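Local structure of Lmo1076 protein (Listeria monocytogenes serovar 1/2a, 5JQC) at residues I65-F79 with G87-K99. The protein is a putative secreted autolysin, probably an amidase acting on the bacterial cell wall, represented here by a piece that holds three SH3-like GW modules. Residues are numbered along the deposited sequence; the frame is centred on the assembly and turned at random.
Sequences ILKEGTTSRGTWVQF and GWMDKRAFVYYPK
In the first GW module, an SH3-like barrel, the antiparallel hairpin of strands 74-81 and 84-90 pairs V77 with M89, then runs through the 3-10 turn 91-93 into strand 94-96, which pairs antiparallel with strand 19-29. V77 and M89 exchange two backbone hydrogen bonds, and T75 O takes K91 N at 2.8 Å, extending the ladder as far as the 3-10 turn. On the barrel's inner face, F94 turns its edge toward the face of F79, planes 61° apart, while I65 CD1 lies over a face of the F94 ring. With chi1 at 67°, F79 CG sits between its backbone N and carbonyl carbon, turning the ring toward F94; F79 CG lies 3.8 Å from F94 CE2. V77 CG2 also packs tightly against F94 CE1. The selenomethionine methyl of M89 covers one face of F79, and Y58 adds another edge-to-face ring contact. Beyond this core, E68 OE1 receives K91 NZ at 3.0 Å on its syn side; this salt bridge probably keeps the carboxylate ionised. The Y96 hydroxyl donates to E68 OE2 at 2.7 Å from above the carboxylate plane. The other sheet face carries W88, the tryptophan of a Gly-Trp dipeptide: its edge meets G69 N and W76 O, and Q78 CB sits 3.7 Å from the centroid of its six-membered ring, almost directly over the centre.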
loop_
_atom_site.group_PDB
_atom_site.type_symbol
_atom_site.label_atom_id
_atom_site.label_comp_id
_atom_site.label_asym_id
_atom_site.label_seq_id
_atom_site.Cartn_x
_atom_site.Cartn_y
_atom_site.Cartn_z
ATOM N N ILE A 65 0.747 18.043 15.853
ATOM C CA ILE A 65 0.139 18.170 17.170
ATOM C C ILE A 65 0.985 17.365 18.137
ATOM O O ILE A 65 1.158 16.153 17.961
ATOM C CB ILE A 65 -1.321 17.698 17.179
ATOM C CG1 ILE A 65 -2.131 18.445 16.120
ATOM C CG2 ILE A 65 -1.937 17.914 18.554
ATOM C CD1 ILE A 65 -2.215 19.943 16.348
ATOM N N LEU A 66 1.490 18.042 19.171
ATOM C CA LEU A 66 2.449 17.486 20.115
ATOM C C LEU A 66 1.836 17.118 21.460
ATOM O O LEU A 66 2.237 16.121 22.071
ATOM C CB LEU A 66 3.591 18.483 20.343
ATOM C CG LEU A 66 4.667 18.686 19.271
ATOM C CD1 LEU A 66 4.139 19.442 18.068
ATOM C CD2 LEU A 66 5.833 19.431 19.905
ATOM N N LYS A 67 0.898 17.914 21.961
ATOM C CA LYS A 67 0.310 17.664 23.268
ATOM C C LYS A 67 -1.156 18.051 23.212
ATOM O O LYS A 67 -1.566 18.860 22.378
ATOM C CB LYS A 67 0.972 18.468 24.396
ATOM C CG LYS A 67 2.486 18.364 24.540
ATOM C CD LYS A 67 2.941 19.233 25.723
ATOM C CE LYS A 67 4.468 19.326 25.797
ATOM N NZ LYS A 67 5.088 17.997 26.037
ATOM N N GLU A 68 -1.939 17.471 24.119
ATOM C CA GLU A 68 -3.319 17.895 24.333
ATOM C C GLU A 68 -3.536 18.048 25.824
ATOM O O GLU A 68 -2.972 17.290 26.612
ATOM C CB GLU A 68 -4.340 16.900 23.781
ATOM C CG GLU A 68 -4.051 16.424 22.373
ATOM C CD GLU A 68 -5.270 15.783 21.723
ATOM O OE1 GLU A 68 -6.283 15.612 22.441
ATOM O OE2 GLU A 68 -5.206 15.458 20.507
ATOM N N GLY A 69 -4.368 19.014 26.202
ATOM C CA GLY A 69 -4.725 19.244 27.592
ATOM C C GLY A 69 -6.151 19.749 27.705
ATOM O O GLY A 69 -6.621 20.499 26.839
ATOM N N THR A 70 -6.865 19.333 28.744
ATOM C CA THR A 70 -8.260 19.708 28.890
ATOM C C THR A 70 -8.448 20.550 30.140
ATOM O O THR A 70 -7.697 20.421 31.112
ATOM C CB THR A 70 -9.174 18.474 28.942
ATOM O OG1 THR A 70 -8.952 17.739 30.154
ATOM C CG2 THR A 70 -8.913 17.581 27.740
ATOM N N THR A 71 -9.419 21.455 30.077
ATOM C CA THR A 71 -9.957 22.130 31.249
ATOM C C THR A 71 -11.469 22.084 31.151
ATOM O O THR A 71 -12.024 21.608 30.152
ATOM C CB THR A 71 -9.513 23.593 31.343
ATOM O OG1 THR A 71 -10.339 24.386 30.486
ATOM C CG2 THR A 71 -8.074 23.771 30.919
ATOM N N SER A 72 -12.146 22.637 32.154
ATOM C CA SER A 72 -13.598 22.741 32.115
ATOM C C SER A 72 -14.128 23.453 30.862
ATOM O O SER A 72 -15.299 23.268 30.496
ATOM C CB SER A 72 -14.053 23.455 33.378
ATOM O OG SER A 72 -15.459 23.482 33.470
ATOM N N ARG A 73 -13.306 24.251 30.181
ATOM C CA ARG A 73 -13.813 24.989 29.034
ATOM C C ARG A 73 -13.570 24.305 27.693
ATOM O O ARG A 73 -14.145 24.750 26.697
ATOM C CB ARG A 73 -13.201 26.391 28.987
ATOM C CG ARG A 73 -13.603 27.269 30.158
ATOM C CD ARG A 73 -12.807 28.565 30.127
ATOM N NE ARG A 73 -13.054 29.356 31.326
ATOM C CZ ARG A 73 -14.078 30.202 31.459
ATOM N NH1 ARG A 73 -14.247 30.886 32.581
ATOM N NH2 ARG A 73 -14.932 30.366 30.467
ATOM N N GLY A 74 -12.745 23.257 27.627
ATOM C CA GLY A 74 -12.514 22.559 26.368
ATOM C C GLY A 74 -11.152 21.882 26.362
ATOM O O GLY A 74 -10.517 21.729 27.404
ATOM N N THR A 75 -10.721 21.491 25.158
ATOM C CA THR A 75 -9.438 20.831 24.935
ATOM C C THR A 75 -8.545 21.743 24.112
ATOM O O THR A 75 -8.957 22.220 23.052
ATOM C CB THR A 75 -9.610 19.493 24.210
ATOM O OG1 THR A 75 -10.346 18.596 25.050
ATOM C CG2 THR A 75 -8.257 18.869 23.897
ATOM N N TRP A 76 -7.335 21.996 24.611
ATOM C CA TRP A 76 -6.329 22.775 23.900
ATOM C C TRP A 76 -5.177 21.863 23.488
ATOM O O TRP A 76 -4.765 20.992 24.261
ATOM C CB TRP A 76 -5.833 23.943 24.777
ATOM C CG TRP A 76 -6.783 25.087 24.689
ATOM C CD1 TRP A 76 -6.687 26.171 23.865
ATOM C CD2 TRP A 76 -8.027 25.223 25.387
ATOM N NE1 TRP A 76 -7.780 26.983 24.020
ATOM C CE2 TRP A 76 -8.617 26.426 24.951
ATOM C CE3 TRP A 76 -8.689 24.454 26.351
ATOM C CZ2 TRP A 76 -9.834 26.885 25.452
ATOM C CZ3 TRP A 76 -9.899 24.909 26.841
ATOM C CH2 TRP A 76 -10.460 26.113 26.391
ATOM N N VAL A 77 -4.661 22.060 22.271
ATOM C CA VAL A 77 -3.582 21.231 21.743
ATOM C C VAL A 77 -2.393 22.106 21.348
ATOM O O VAL A 77 -2.557 23.205 20.808
ATOM C CB VAL A 77 -4.064 20.368 20.546
ATOM C CG1 VAL A 77 -5.299 19.568 20.934
ATOM C CG2 VAL A 77 -4.343 21.201 19.310
ATOM N N GLN A 78 -1.183 21.607 21.625
ATOM C CA GLN A 78 0.058 22.304 21.284
ATOM C C GLN A 78 0.512 21.892 19.888
ATOM O O GLN A 78 0.929 20.749 19.684
ATOM C CB GLN A 78 1.169 21.997 22.299
ATOM C CG GLN A 78 2.506 22.652 21.959
ATOM C CD GLN A 78 3.688 22.068 22.721
ATOM O OE1 GLN A 78 3.947 20.870 22.661
ATOM N NE2 GLN A 78 4.411 22.920 23.440
ATOM N N PHE A 79 0.453 22.826 18.940
ATOM C CA PHE A 79 0.795 22.572 17.551
ATOM C C PHE A 79 2.073 23.302 17.167
ATOM O O PHE A 79 2.458 24.299 17.785
ATOM C CB PHE A 79 -0.316 23.018 16.606
ATOM C CG PHE A 79 -0.519 24.509 16.572
ATOM C CD1 PHE A 79 -1.053 25.176 17.665
ATOM C CD2 PHE A 79 -0.186 25.244 15.447
ATOM C CE1 PHE A 79 -1.238 26.537 17.638
ATOM C CE2 PHE A 79 -0.379 26.615 15.417
ATOM C CZ PHE A 79 -0.903 27.256 16.518
ATOM N N GLY A 87 2.233 27.332 19.790
ATOM C CA GLY A 87 1.548 27.509 21.062
ATOM C C GLY A 87 0.441 26.478 21.206
ATOM O O GLY A 87 0.533 25.371 20.670
ATOM N N TRP A 88 -0.602 26.875 21.930
ATOM C CA TRP A 88 -1.770 26.040 22.169
ATOM C C TRP A 88 -3.010 26.692 21.587
ATOM O O TRP A 88 -3.176 27.910 21.669
ATOM C CB TRP A 88 -2.006 25.821 23.647
ATOM C CG TRP A 88 -0.895 25.174 24.307
ATOM C CD1 TRP A 88 0.342 25.697 24.533
ATOM C CD2 TRP A 88 -0.892 23.864 24.867
ATOM N NE1 TRP A 88 1.118 24.786 25.201
ATOM C CE2 TRP A 88 0.382 23.652 25.422
ATOM C CE3 TRP A 88 -1.847 22.845 24.954
ATOM C CZ2 TRP A 88 0.732 22.460 26.056
ATOM C CZ3 TRP A 88 -1.502 21.664 25.588
ATOM C CH2 TRP A 88 -0.223 21.482 26.135
HETATM N N MSE A 89 -3.893 25.866 21.040
HETATM C CA MSE A 89 -5.155 26.346 20.494
HETATM C C MSE A 89 -6.246 25.291 20.679
HETATM O O MSE A 89 -5.955 24.088 20.758
HETATM C CB MSE A 89 -4.979 26.718 19.016
HETATM C CG MSE A 89 -6.251 27.198 18.325
HETATM SE SE MSE A 89 -5.952 28.308 16.738
HETATM C CE MSE A 89 -4.830 27.109 15.656
ATOM N N ASP A 90 -7.484 25.771 20.810
ATOM C CA ASP A 90 -8.660 24.916 20.883
ATOM C C ASP A 90 -8.565 23.803 19.851
ATOM O O ASP A 90 -8.383 24.061 18.658
ATOM C CB ASP A 90 -9.918 25.767 20.634
ATOM C CG ASP A 90 -11.192 25.153 21.204
ATOM O OD1 ASP A 90 -11.388 23.919 21.159
ATOM O OD2 ASP A 90 -12.023 25.932 21.707
ATOM N N LYS A 91 -8.702 22.562 20.321
ATOM C CA LYS A 91 -8.645 21.404 19.430
ATOM C C LYS A 91 -9.638 21.516 18.278
ATOM O O LYS A 91 -9.386 20.986 17.188
ATOM C CB LYS A 91 -8.899 20.130 20.236
ATOM C CG LYS A 91 -8.840 18.857 19.431
ATOM C CD LYS A 91 -8.910 17.681 20.364
ATOM C CE LYS A 91 -8.638 16.398 19.632
ATOM N NZ LYS A 91 -8.636 15.261 20.591
ATOM N N ARG A 92 -10.760 22.211 18.491
ATOM C CA ARG A 92 -11.775 22.358 17.450
ATOM C C ARG A 92 -11.269 23.165 16.262
ATOM O O ARG A 92 -11.818 23.050 15.163
ATOM C CB ARG A 92 -13.035 23.016 18.024
ATOM C CG ARG A 92 -13.889 22.122 18.929
ATOM C CD ARG A 92 -15.057 22.917 19.536
ATOM N NE ARG A 92 -14.544 24.020 20.345
ATOM C CZ ARG A 92 -15.248 25.090 20.727
ATOM N NH1 ARG A 92 -16.531 25.245 20.373
ATOM N NH2 ARG A 92 -14.648 26.024 21.460
ATOM N N ALA A 93 -10.227 23.967 16.447
ATOM C CA ALA A 93 -9.655 24.693 15.324
ATOM C C ALA A 93 -8.917 23.801 14.321
ATOM O O ALA A 93 -8.419 24.324 13.320
ATOM C CB ALA A 93 -8.709 25.782 15.847
ATOM N N PHE A 94 -8.834 22.477 14.537
ATOM C CA PHE A 94 -7.992 21.605 13.715
ATOM C C PHE A 94 -8.783 20.436 13.132
ATOM O O PHE A 94 -9.717 19.924 13.757
ATOM C CB PHE A 94 -6.811 20.998 14.514
ATOM C CG PHE A 94 -5.944 22.003 15.227
ATOM C CD1 PHE A 94 -6.323 22.528 16.453
ATOM C CD2 PHE A 94 -4.720 22.376 14.693
ATOM C CE1 PHE A 94 -5.502 23.433 17.111
ATOM C CE2 PHE A 94 -3.900 23.275 15.346
ATOM C CZ PHE A 94 -4.287 23.802 16.553
ATOM N N VAL A 95 -8.352 19.978 11.948
ATOM C CA VAL A 95 -8.796 18.713 11.352
ATOM C C VAL A 95 -7.610 17.747 11.329
ATOM O O VAL A 95 -6.638 17.962 10.590
ATOM C CB VAL A 95 -9.359 18.907 9.941
ATOM C CG1 VAL A 95 -9.789 17.572 9.363
ATOM C CG2 VAL A 95 -10.554 19.865 9.967
ATOM N N TYR A 96 -7.685 16.683 12.132
ATOM C CA TYR A 96 -6.601 15.710 12.194
ATOM C C TYR A 96 -6.623 14.816 10.963
ATOM O O TYR A 96 -7.688 14.365 10.524
ATOM C CB TYR A 96 -6.710 14.826 13.440
ATOM C CG TYR A 96 -6.337 15.473 14.753
ATOM C CD1 TYR A 96 -6.398 16.852 14.927
ATOM C CD2 TYR A 96 -5.923 14.691 15.827
ATOM C CE1 TYR A 96 -6.059 17.431 16.134
ATOM C CE2 TYR A 96 -5.577 15.259 17.044
ATOM C CZ TYR A 96 -5.642 16.630 17.191
ATOM O OH TYR A 96 -5.304 17.210 18.396
ATOM N N TYR A 97 -5.433 14.550 10.414
ATOM C CA TYR A 97 -5.317 13.561 9.352
ATOM C C TYR A 97 -5.338 12.153 9.945
ATOM O O TYR A 97 -4.677 11.890 10.953
ATOM C CB TYR A 97 -4.026 13.754 8.571
ATOM C CG TYR A 97 -3.992 14.980 7.690
ATOM C CD1 TYR A 97 -4.694 15.025 6.492
ATOM C CD2 TYR A 97 -3.222 16.078 8.035
ATOM C CE1 TYR A 97 -4.644 16.144 5.678
ATOM C CE2 TYR A 97 -3.169 17.196 7.228
ATOM C CZ TYR A 97 -3.877 17.225 6.057
ATOM O OH TYR A 97 -3.815 18.353 5.275
ATOM N N PRO A 98 -6.089 11.239 9.352
ATOM C CA PRO A 98 -6.009 9.838 9.763
ATOM C C PRO A 98 -4.675 9.259 9.336
ATOM O O PRO A 98 -4.046 9.739 8.392
ATOM C CB PRO A 98 -7.159 9.190 8.991
ATOM C CG PRO A 98 -7.188 9.994 7.728
ATOM C CD PRO A 98 -6.960 11.413 8.179
ATOM N N LYS A 99 -4.246 8.208 10.031
ATOM C CA LYS A 99 -3.010 7.509 9.693
ATOM C C LYS A 99 -3.324 6.165 9.047
ATOM O O LYS A 99 -4.333 5.527 9.369
ATOM C CB LYS A 99 -2.142 7.291 10.936
ATOM C CG LYS A 99 -1.666 8.574 11.638
ATOM C CD LYS A 99 -0.968 8.240 12.962
ATOM C CE LYS A 99 -0.362 9.472 13.621
ATOM N NZ LYS A 99 0.280 9.141 14.921
#